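Local coordinates for Low molecular weight phosphotyrosine protein phosphatase (Vibrio cholerae, PDB 6U1P), which probably removes phosphate from phosphotyrosine in proteins, as a low molecular weight tyrosine phosphatase tied to control of exopolysaccharide production and biofilm formation, at residues F80-L94 with I100-F112. Sequence-based numbering, arbitrary orientation.
Sequences FIEHDFIYAMDRTNL and ICPAEHKNKLALF
Lys108 reaches residues 80-84 through a chain bent at chi2 (-146°) and chi3 (-106°), which turns its ammonium group to the backbone at the end of helix 77-82. NZ of Lys108 donates to His83 O at 2.6 Å and weakly to Ile81 O. Its methylene CD lies 3.0 Å from Asp84 O. Phe80 has CG anti to its carbonyl carbon (chi1 -60°), which lays the ring against Cys101. CA of Cys101 sits over the ring centre, a CH-pi contact, and SG approaches obliquely, 3.7 Å from Phe80 CD1. Ile100 CG1 meets Phe80 CZ, and Pro102 CD meets Phe80 CD2. Phe80 O stands over one face of the His105 ring, and Ile81 CG1 packs on His105 NE2.

Strands 85-88 and 109-111 run parallel. Ile86 N bonds Lys108 O, Ala110 N bonds Ile86 O, and Ala88 N bonds Ala110 O at 2.8 Å. Phe112 N continues the pattern to Ala88 O. Helix 91-100 makes the crossover of this beta-alpha-beta unit, and Leu94 CD2 rests on Leu111 CG at 3.8 Å. Asp90 caps this helix: OD1 accepts from Asn93 N, and a weak return bond from Asp90 N to Asn93 OD1 completes the capping box. Met89 CE lies over one face of the Phe112 ring, 3.4 Å from CG.

Tyr87 and Phe112 pack on Leu148 of the second subunit. The loop after strand 85-88 carries Asp90 to a salt bridge with Arg18 and Met89 to Cys12, the predicted nucleophile. The Lys108 ammonium is held mainly by His83 O, which would be expected to favour its charged form.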
ATOM      1  N   PHE B  80       1.573  18.739  24.316  1.00 63.43           N
ATOM      2  CA  PHE B  80       0.531  19.764  24.416  1.00 78.27           C
ATOM      3  C   PHE B  80       1.041  21.045  25.072  1.00 76.85           C
ATOM      4  O   PHE B  80       0.505  22.129  24.809  1.00 74.27           O
ATOM      5  CB  PHE B  80      -0.666  19.233  25.202  1.00 78.95           C
ATOM      6  CG  PHE B  80      -1.303  18.018  24.586  1.00 75.15           C
ATOM      7  CD1 PHE B  80      -1.873  18.087  23.323  1.00 69.38           C
ATOM      8  CD2 PHE B  80      -1.341  16.813  25.273  1.00 74.54           C
ATOM      9  CE1 PHE B  80      -2.463  16.969  22.751  1.00 65.39           C
ATOM     10  CE2 PHE B  80      -1.923  15.695  24.711  1.00 72.12           C
ATOM     11  CZ  PHE B  80      -2.481  15.770  23.444  1.00 70.22           C
ATOM     12  N   ILE B  81       2.064  20.949  25.912  1.00 76.45           N
ATOM     13  CA  ILE B  81       2.638  22.130  26.540  1.00 86.19           C
ATOM     14  C   ILE B  81       3.743  22.727  25.685  1.00 91.27           C
ATOM     15  O   ILE B  81       3.768  23.938  25.438  1.00 94.07           O
ATOM     16  CB  ILE B  81       3.168  21.773  27.945  1.00 90.10           C
ATOM     17  CG1 ILE B  81       2.093  21.054  28.771  1.00 88.64           C
ATOM     18  CG2 ILE B  81       3.681  23.018  28.647  1.00 93.54           C
ATOM     19  CD1 ILE B  81       2.654  20.168  29.856  1.00 89.35           C
ATOM     20  N   GLU B  82       4.649  21.879  25.191  1.00 89.83           N
ATOM     21  CA  GLU B  82       5.861  22.379  24.552  1.00 92.08           C
ATOM     22  C   GLU B  82       5.583  22.984  23.182  1.00 88.31           C
ATOM     23  O   GLU B  82       6.294  23.906  22.761  1.00 91.96           O
ATOM     24  CB  GLU B  82       6.894  21.256  24.450  1.00 98.54           C
ATOM     25  CG  GLU B  82       8.280  21.708  23.988  1.00106.71           C
ATOM     26  CD  GLU B  82       9.266  21.913  25.143  1.00117.25           C
ATOM     27  OE1 GLU B  82       8.985  21.460  26.276  1.00120.53           O
ATOM     28  OE2 GLU B  82      10.333  22.522  24.908  1.00120.04           O
ATOM     29  N   HIS B  83       4.553  22.503  22.484  1.00 86.46           N
ATOM     30  CA  HIS B  83       4.298  22.900  21.106  1.00 77.41           C
ATOM     31  C   HIS B  83       3.309  24.058  21.042  1.00 79.56           C
ATOM     32  O   HIS B  83       2.358  24.144  21.824  1.00 72.45           O
ATOM     33  CB  HIS B  83       3.753  21.724  20.304  1.00 74.68           C
ATOM     34  CG  HIS B  83       4.765  20.657  20.026  1.00 72.16           C
ATOM     35  ND1 HIS B  83       5.906  20.887  19.287  1.00 73.61           N
ATOM     36  CD2 HIS B  83       4.804  19.352  20.380  1.00 73.42           C
ATOM     37  CE1 HIS B  83       6.598  19.765  19.186  1.00 70.13           C
ATOM     38  NE2 HIS B  83       5.951  18.818  19.840  1.00 71.27           N
ATOM     39  N   ASP B  84       3.525  24.937  20.063  1.00 83.51           N
ATOM     40  CA  ASP B  84       2.663  26.107  19.929  1.00 83.19           C
ATOM     41  C   ASP B  84       1.375  25.789  19.180  1.00 85.08           C
ATOM     42  O   ASP B  84       0.295  26.200  19.621  1.00 85.72           O
ATOM     43  CB  ASP B  84       3.434  27.221  19.244  1.00 81.72           C
ATOM     44  CG  ASP B  84       4.769  27.464  19.897  1.00 88.12           C
ATOM     45  OD1 ASP B  84       5.762  27.589  19.157  1.00 88.02           O
ATOM     46  OD2 ASP B  84       4.825  27.542  21.152  1.00 95.28           O
ATOM     47  N   PHE B  85       1.449  25.047  18.064  1.00 77.59           N
ATOM     48  CA  PHE B  85       0.233  24.541  17.441  1.00 75.84           C
ATOM     49  C   PHE B  85       0.422  23.102  17.000  1.00 72.08           C
ATOM     50  O   PHE B  85       1.524  22.660  16.669  1.00 75.91           O
ATOM     51  CB  PHE B  85      -0.246  25.341  16.221  1.00 82.62           C
ATOM     52  CG  PHE B  85       0.037  26.807  16.290  1.00 86.83           C
ATOM     53  CD1 PHE B  85      -0.597  27.605  17.228  1.00 89.09           C
ATOM     54  CD2 PHE B  85       0.894  27.398  15.384  1.00 85.06           C
ATOM     55  CE1 PHE B  85      -0.346  28.961  17.288  1.00 91.59           C
ATOM     56  CE2 PHE B  85       1.140  28.753  15.430  1.00 87.73           C
ATOM     57  CZ  PHE B  85       0.519  29.540  16.385  1.00 89.54           C
ATOM     58  N   ILE B  86      -0.695  22.392  16.967  1.00 69.07           N
ATOM     59  CA  ILE B  86      -0.731  20.957  16.765  1.00 67.90           C
ATOM     60  C   ILE B  86      -1.841  20.678  15.765  1.00 70.76           C
ATOM     61  O   ILE B  86      -2.993  21.063  15.998  1.00 72.98           O
ATOM     62  CB  ILE B  86      -0.966  20.207  18.086  1.00 68.42           C
ATOM     63  CG1 ILE B  86       0.213  20.463  19.035  1.00 64.54           C
ATOM     64  CG2 ILE B  86      -1.183  18.718  17.824  1.00 62.77           C
ATOM     65  CD1 ILE B  86      -0.171  20.540  20.489  1.00 67.32           C
ATOM     66  N   TYR B  87      -1.492  20.056  14.634  1.00 60.83           N
ATOM     67  CA  TYR B  87      -2.426  19.852  13.532  1.00 60.97           C
ATOM     68  C   TYR B  87      -2.761  18.372  13.354  1.00 63.44           C
ATOM     69  O   TYR B  87      -1.861  17.523  13.272  1.00 62.35           O
ATOM     70  CB  TYR B  87      -1.863  20.422  12.226  1.00 59.62           C
ATOM     71  CG  TYR B  87      -1.628  21.913  12.259  1.00 65.25           C
ATOM     72  CD1 TYR B  87      -0.401  22.433  12.668  1.00 64.67           C
ATOM     73  CD2 TYR B  87      -2.634  22.808  11.885  1.00 69.64           C
ATOM     74  CE1 TYR B  87      -0.184  23.805  12.701  1.00 67.33           C
ATOM     75  CE2 TYR B  87      -2.424  24.174  11.907  1.00 65.40           C
ATOM     76  CZ  TYR B  87      -1.199  24.663  12.316  1.00 68.50           C
ATOM     77  OH  TYR B  87      -0.985  26.014  12.357  1.00 70.84           O
ATOM     78  N   ALA B  88      -4.059  18.092  13.241  1.00 63.06           N
ATOM     79  CA  ALA B  88      -4.609  16.763  13.032  1.00 66.96           C
ATOM     80  C   ALA B  88      -4.961  16.548  11.565  1.00 66.20           C
ATOM     81  O   ALA B  88      -5.501  17.450  10.917  1.00 67.69           O
ATOM     82  CB  ALA B  88      -5.862  16.574  13.896  1.00 69.81           C
ATOM     83  N   MET B  89      -4.656  15.339  11.051  1.00 61.59           N
ATOM     84  CA  MET B  89      -4.876  15.001   9.644  1.00 57.78           C
ATOM     85  C   MET B  89      -6.339  14.730   9.311  1.00 61.31           C
ATOM     86  O   MET B  89      -6.786  15.011   8.190  1.00 61.02           O
ATOM     87  CB  MET B  89      -4.033  13.780   9.262  1.00 57.42           C
ATOM     88  CG  MET B  89      -2.559  14.068   9.182  1.00 62.06           C
ATOM     89  SD  MET B  89      -2.128  15.232   7.869  1.00 67.81           S
ATOM     90  CE  MET B  89      -1.053  16.316   8.796  1.00 68.81           C
ATOM     91  N   ASP B  90      -7.095  14.171  10.244  1.00 61.92           N
ATOM     92  CA  ASP B  90      -8.495  13.897   9.984  1.00 65.55           C
ATOM     93  C   ASP B  90      -9.239  14.102  11.288  1.00 71.50           C
ATOM     94  O   ASP B  90      -8.631  14.312  12.343  1.00 71.83           O
ATOM     95  CB  ASP B  90      -8.705  12.486   9.384  1.00 69.01           C
ATOM     96  CG  ASP B  90      -8.337  11.341  10.345  1.00 69.96           C
ATOM     97  OD1 ASP B  90      -8.596  11.432  11.575  1.00 71.85           O
ATOM     98  OD2 ASP B  90      -7.799  10.325   9.853  1.00 72.63           O
ATOM     99  N   ARG B  91     -10.566  14.028  11.210  1.00 70.25           N
ATOM    100  CA  ARG B  91     -11.376  14.352  12.378  1.00 78.95           C
ATOM    101  C   ARG B  91     -11.150  13.354  13.505  1.00 78.91           C
ATOM    102  O   ARG B  91     -11.081  13.738  14.680  1.00 78.61           O
ATOM    103  CB  ARG B  91     -12.850  14.408  11.990  1.00 81.84           C
ATOM    104  CG  ARG B  91     -13.205  15.681  11.269  1.00 82.73           C
ATOM    105  CD  ARG B  91     -14.648  15.692  10.799  1.00 82.39           C
ATOM    106  NE  ARG B  91     -14.852  16.775   9.847  1.00 95.05           N
ATOM    107  CZ  ARG B  91     -14.801  18.070  10.153  1.00 96.47           C
ATOM    108  NH1 ARG B  91     -14.559  18.458  11.398  1.00 97.17           N
ATOM    109  NH2 ARG B  91     -14.997  18.983   9.210  1.00 97.66           N
ATOM    110  N   THR B  92     -10.987  12.076  13.160  1.00 71.21           N
ATOM    111  CA  THR B  92     -10.707  11.069  14.174  1.00 81.90           C
ATOM    112  C   THR B  92      -9.434  11.410  14.944  1.00 82.29           C
ATOM    113  O   THR B  92      -9.373  11.239  16.169  1.00 85.62           O
ATOM    114  CB  THR B  92     -10.596   9.694  13.510  1.00 79.80           C
ATOM    115  OG1 THR B  92     -11.790   9.435  12.755  1.00 78.29           O
ATOM    116  CG2 THR B  92     -10.388   8.595  14.555  1.00 82.57           C
ATOM    117  N   ASN B  93      -8.418  11.928  14.248  1.00 75.55           N
ATOM    118  CA  ASN B  93      -7.205  12.363  14.929  1.00 70.81           C
ATOM    119  C   ASN B  93      -7.491  13.545  15.851  1.00 73.64           C
ATOM    120  O   ASN B  93      -7.042  13.576  17.004  1.00 67.18           O
ATOM    121  CB  ASN B  93      -6.139  12.742  13.899  1.00 68.36           C
ATOM    122  CG  ASN B  93      -5.746  11.578  13.005  1.00 70.53           C
ATOM    123  OD1 ASN B  93      -5.634  11.729  11.786  1.00 66.74           O
ATOM    124  ND2 ASN B  93      -5.526  10.412  13.611  1.00 72.27           N
ATOM    125  N   LEU B  94      -8.241  14.527  15.349  1.00 69.69           N
ATOM    126  CA  LEU B  94      -8.546  15.710  16.137  1.00 75.61           C
ATOM    127  C   LEU B  94      -9.332  15.355  17.388  1.00 81.90           C
ATOM    128  O   LEU B  94      -9.139  15.980  18.437  1.00 81.43           O
ATOM    129  CB  LEU B  94      -9.319  16.715  15.285  1.00 76.37           C
ATOM    130  CG  LEU B  94      -9.709  18.026  15.964  1.00 75.38           C
ATOM    131  CD1 LEU B  94      -8.487  18.905  16.165  1.00 73.81           C
ATOM    132  CD2 LEU B  94     -10.751  18.731  15.128  1.00 77.82           C
ATOM    133  N   ILE B 100      -7.604  13.846  25.101  1.00 88.16           N
ATOM    134  CA  ILE B 100      -6.517  13.749  26.064  1.00 86.88           C
ATOM    135  C   ILE B 100      -5.782  15.071  26.242  1.00 84.93           C
ATOM    136  O   ILE B 100      -4.744  15.110  26.903  1.00 82.17           O
ATOM    137  CB  ILE B 100      -5.531  12.631  25.672  1.00 86.15           C
ATOM    138  CG1 ILE B 100      -4.950  12.911  24.283  1.00 79.46           C
ATOM    139  CG2 ILE B 100      -6.218  11.270  25.732  1.00 88.00           C
ATOM    140  CD1 ILE B 100      -3.794  11.999  23.906  1.00 74.76           C
ATOM    141  N   CYS B 101      -6.279  16.154  25.640  1.00 86.03           N
ATOM    142  CA  CYS B 101      -5.615  17.447  25.749  1.00 84.96           C
ATOM    143  C   CYS B 101      -6.143  18.231  26.941  1.00 85.24           C
ATOM    144  O   CYS B 101      -7.344  18.521  26.996  1.00 87.65           O
ATOM    145  CB  CYS B 101      -5.805  18.257  24.486  1.00 84.25           C
ATOM    146  SG  CYS B 101      -4.913  19.809  24.521  1.00 86.24           S
ATOM    147  N   PRO B 102      -5.292  18.616  27.888  1.00 90.87           N
ATOM    148  CA  PRO B 102      -5.753  19.461  28.988  1.00 95.94           C
ATOM    149  C   PRO B 102      -6.262  20.800  28.470  1.00 97.29           C
ATOM    150  O   PRO B 102      -5.755  21.339  27.485  1.00 93.24           O
ATOM    151  CB  PRO B 102      -4.501  19.619  29.861  1.00 96.29           C
ATOM    152  CG  PRO B 102      -3.371  19.276  29.001  1.00 90.61           C
ATOM    153  CD  PRO B 102      -3.882  18.234  28.051  1.00 89.72           C
ATOM    154  N   ALA B 103      -7.276  21.332  29.169  1.00 99.58           N
ATOM    155  CA  ALA B 103      -8.072  22.459  28.677  1.00101.26           C
ATOM    156  C   ALA B 103      -7.241  23.707  28.417  1.00102.76           C
ATOM    157  O   ALA B 103      -7.595  24.513  27.552  1.00106.04           O
ATOM    158  CB  ALA B 103      -9.181  22.774  29.670  1.00101.49           C
ATOM    159  N   GLU B 104      -6.120  23.854  29.117  1.00102.36           N
ATOM    160  CA  GLU B 104      -5.211  24.977  28.935  1.00102.52           C
ATOM    161  C   GLU B 104      -4.631  25.057  27.519  1.00100.72           C
ATOM    162  O   GLU B 104      -4.186  26.127  27.099  1.00101.21           O
ATOM    163  CB  GLU B 104      -4.073  24.859  29.965  1.00107.12           C
ATOM    164  CG  GLU B 104      -4.502  24.424  31.388  1.00123.18           C
ATOM    165  CD  GLU B 104      -4.775  22.939  31.541  1.00129.12           C
ATOM    166  OE1 GLU B 104      -5.352  22.356  30.620  1.00130.60           O
ATOM    167  OE2 GLU B 104      -4.475  22.344  32.599  1.00132.63           O
ATOM    168  N   HIS B 105      -4.604  23.952  26.775  1.00 98.83           N
ATOM    169  CA  HIS B 105      -3.956  23.896  25.464  1.00 96.88           C
ATOM    170  C   HIS B 105      -4.886  23.475  24.326  1.00 93.94           C
ATOM    171  O   HIS B 105      -4.429  23.347  23.182  1.00 87.37           O
ATOM    172  CB  HIS B 105      -2.755  22.945  25.543  1.00 96.18           C
ATOM    173  CG  HIS B 105      -1.780  23.317  26.618  1.00 95.60           C
ATOM    174  ND1 HIS B 105      -1.424  24.623  26.886  1.00 96.13           N
ATOM    175  CD2 HIS B 105      -1.084  22.554  27.491  1.00 94.96           C
ATOM    176  CE1 HIS B 105      -0.548  24.647  27.874  1.00 96.35           C
ATOM    177  NE2 HIS B 105      -0.325  23.405  28.260  1.00 95.72           N
ATOM    178  N   LYS B 106      -6.174  23.258  24.599  1.00 96.14           N
ATOM    179  CA  LYS B 106      -7.054  22.710  23.575  1.00 95.21           C
ATOM    180  C   LYS B 106      -7.290  23.681  22.430  1.00 95.05           C
ATOM    181  O   LYS B 106      -7.659  23.244  21.336  1.00 94.15           O
ATOM    182  CB  LYS B 106      -8.374  22.272  24.203  1.00 98.22           C
ATOM    183  CG  LYS B 106      -8.199  21.110  25.169  1.00 98.92           C
ATOM    184  CD  LYS B 106      -9.487  20.761  25.878  1.00103.46           C
ATOM    185  CE  LYS B 106     -10.444  20.048  24.957  1.00104.00           C
ATOM    186  NZ  LYS B 106     -11.502  19.384  25.751  1.00106.07           N
ATOM    187  N   ASN B 107      -7.049  24.976  22.639  1.00 93.56           N
ATOM    188  CA  ASN B 107      -7.149  25.938  21.548  1.00 92.36           C
ATOM    189  C   ASN B 107      -6.026  25.772  20.537  1.00 88.66           C
ATOM    190  O   ASN B 107      -6.120  26.337  19.443  1.00 83.08           O
ATOM    191  CB  ASN B 107      -7.119  27.374  22.082  1.00 99.01           C
ATOM    192  CG  ASN B 107      -5.699  27.855  22.369  1.00102.17           C
ATOM    193  OD1 ASN B 107      -5.029  27.365  23.290  1.00100.40           O
ATOM    194  ND2 ASN B 107      -5.223  28.800  21.562  1.00103.67           N
ATOM    195  N   LYS B 108      -4.973  25.027  20.878  1.00 80.88           N
ATOM    196  CA  LYS B 108      -3.871  24.784  19.953  1.00 80.97           C
ATOM    197  C   LYS B 108      -4.171  23.663  18.967  1.00 77.44           C
ATOM    198  O   LYS B 108      -3.331  23.381  18.109  1.00 75.57           O
ATOM    199  CB  LYS B 108      -2.579  24.471  20.730  1.00 75.98           C
ATOM    200  CG  LYS B 108      -2.390  25.329  21.996  1.00 90.32           C
ATOM    201  CD  LYS B 108      -0.923  25.660  22.271  1.00 88.62           C
ATOM    202  CE  LYS B 108      -0.340  24.862  23.435  1.00 90.19           C
ATOM    203  NZ  LYS B 108       1.057  25.287  23.803  1.00 86.06           N
ATOM    204  N   LEU B 109      -5.337  23.027  19.062  1.00 81.37           N
ATOM    205  CA  LEU B 109      -5.685  21.878  18.237  1.00 78.64           C
ATOM    206  C   LEU B 109      -6.507  22.328  17.038  1.00 80.48           C
ATOM    207  O   LEU B 109      -7.427  23.137  17.176  1.00 90.26           O
ATOM    208  CB  LEU B 109      -6.477  20.850  19.048  1.00 79.50           C
ATOM    209  CG  LEU B 109      -5.703  19.769  19.801  1.00 82.81           C
ATOM    210  CD1 LEU B 109      -4.480  20.335  20.505  1.00 82.01           C
ATOM    211  CD2 LEU B 109      -6.612  19.074  20.796  1.00 86.31           C
ATOM    212  N   ALA B 110      -6.189  21.780  15.868  1.00 78.06           N
ATOM    213  CA  ALA B 110      -6.907  22.123  14.647  1.00 80.10           C
ATOM    214  C   ALA B 110      -6.604  21.078  13.579  1.00 80.74           C
ATOM    215  O   ALA B 110      -5.625  20.331  13.676  1.00 78.15           O
ATOM    216  CB  ALA B 110      -6.546  23.531  14.158  1.00 75.54           C
ATOM    217  N   LEU B 111      -7.474  21.017  12.568  1.00 71.13           N
ATOM    218  CA  LEU B 111      -7.254  20.127  11.438  1.00 76.15           C
ATOM    219  C   LEU B 111      -6.198  20.701  10.500  1.00 72.61           C
ATOM    220  O   LEU B 111      -6.134  21.917  10.281  1.00 73.87           O
ATOM    221  CB  LEU B 111      -8.571  19.867  10.703  1.00 77.48           C
ATOM    222  CG  LEU B 111      -9.572  19.042  11.528  1.00 76.86           C
ATOM    223  CD1 LEU B 111     -11.015  19.159  11.035  1.00 76.29           C
ATOM    224  CD2 LEU B 111      -9.140  17.584  11.552  1.00 72.93           C
ATOM    225  N   PHE B 112      -5.358  19.807   9.962  1.00 63.68           N
ATOM    226  CA  PHE B 112      -4.243  20.214   9.105  1.00 63.72           C
ATOM    227  C   PHE B 112      -4.712  21.043   7.922  1.00 68.02           C
ATOM    228  O   PHE B 112      -4.036  22.002   7.524  1.00 62.96           O
ATOM    229  CB  PHE B 112      -3.478  18.991   8.601  1.00 60.16           C
ATOM    230  CG  PHE B 112      -2.264  19.332   7.771  1.00 57.83           C
ATOM    231  CD1 PHE B 112      -1.068  19.703   8.376  1.00 55.08           C
ATOM    232  CD2 PHE B 112      -2.313  19.272   6.383  1.00 57.58           C
ATOM    233  CE1 PHE B 112       0.065  19.999   7.613  1.00 53.34           C
ATOM    234  CE2 PHE B 112      -1.182  19.569   5.607  1.00 56.36           C
ATOM    235  CZ  PHE B 112       0.008  19.937   6.227  1.00 52.85           C
TER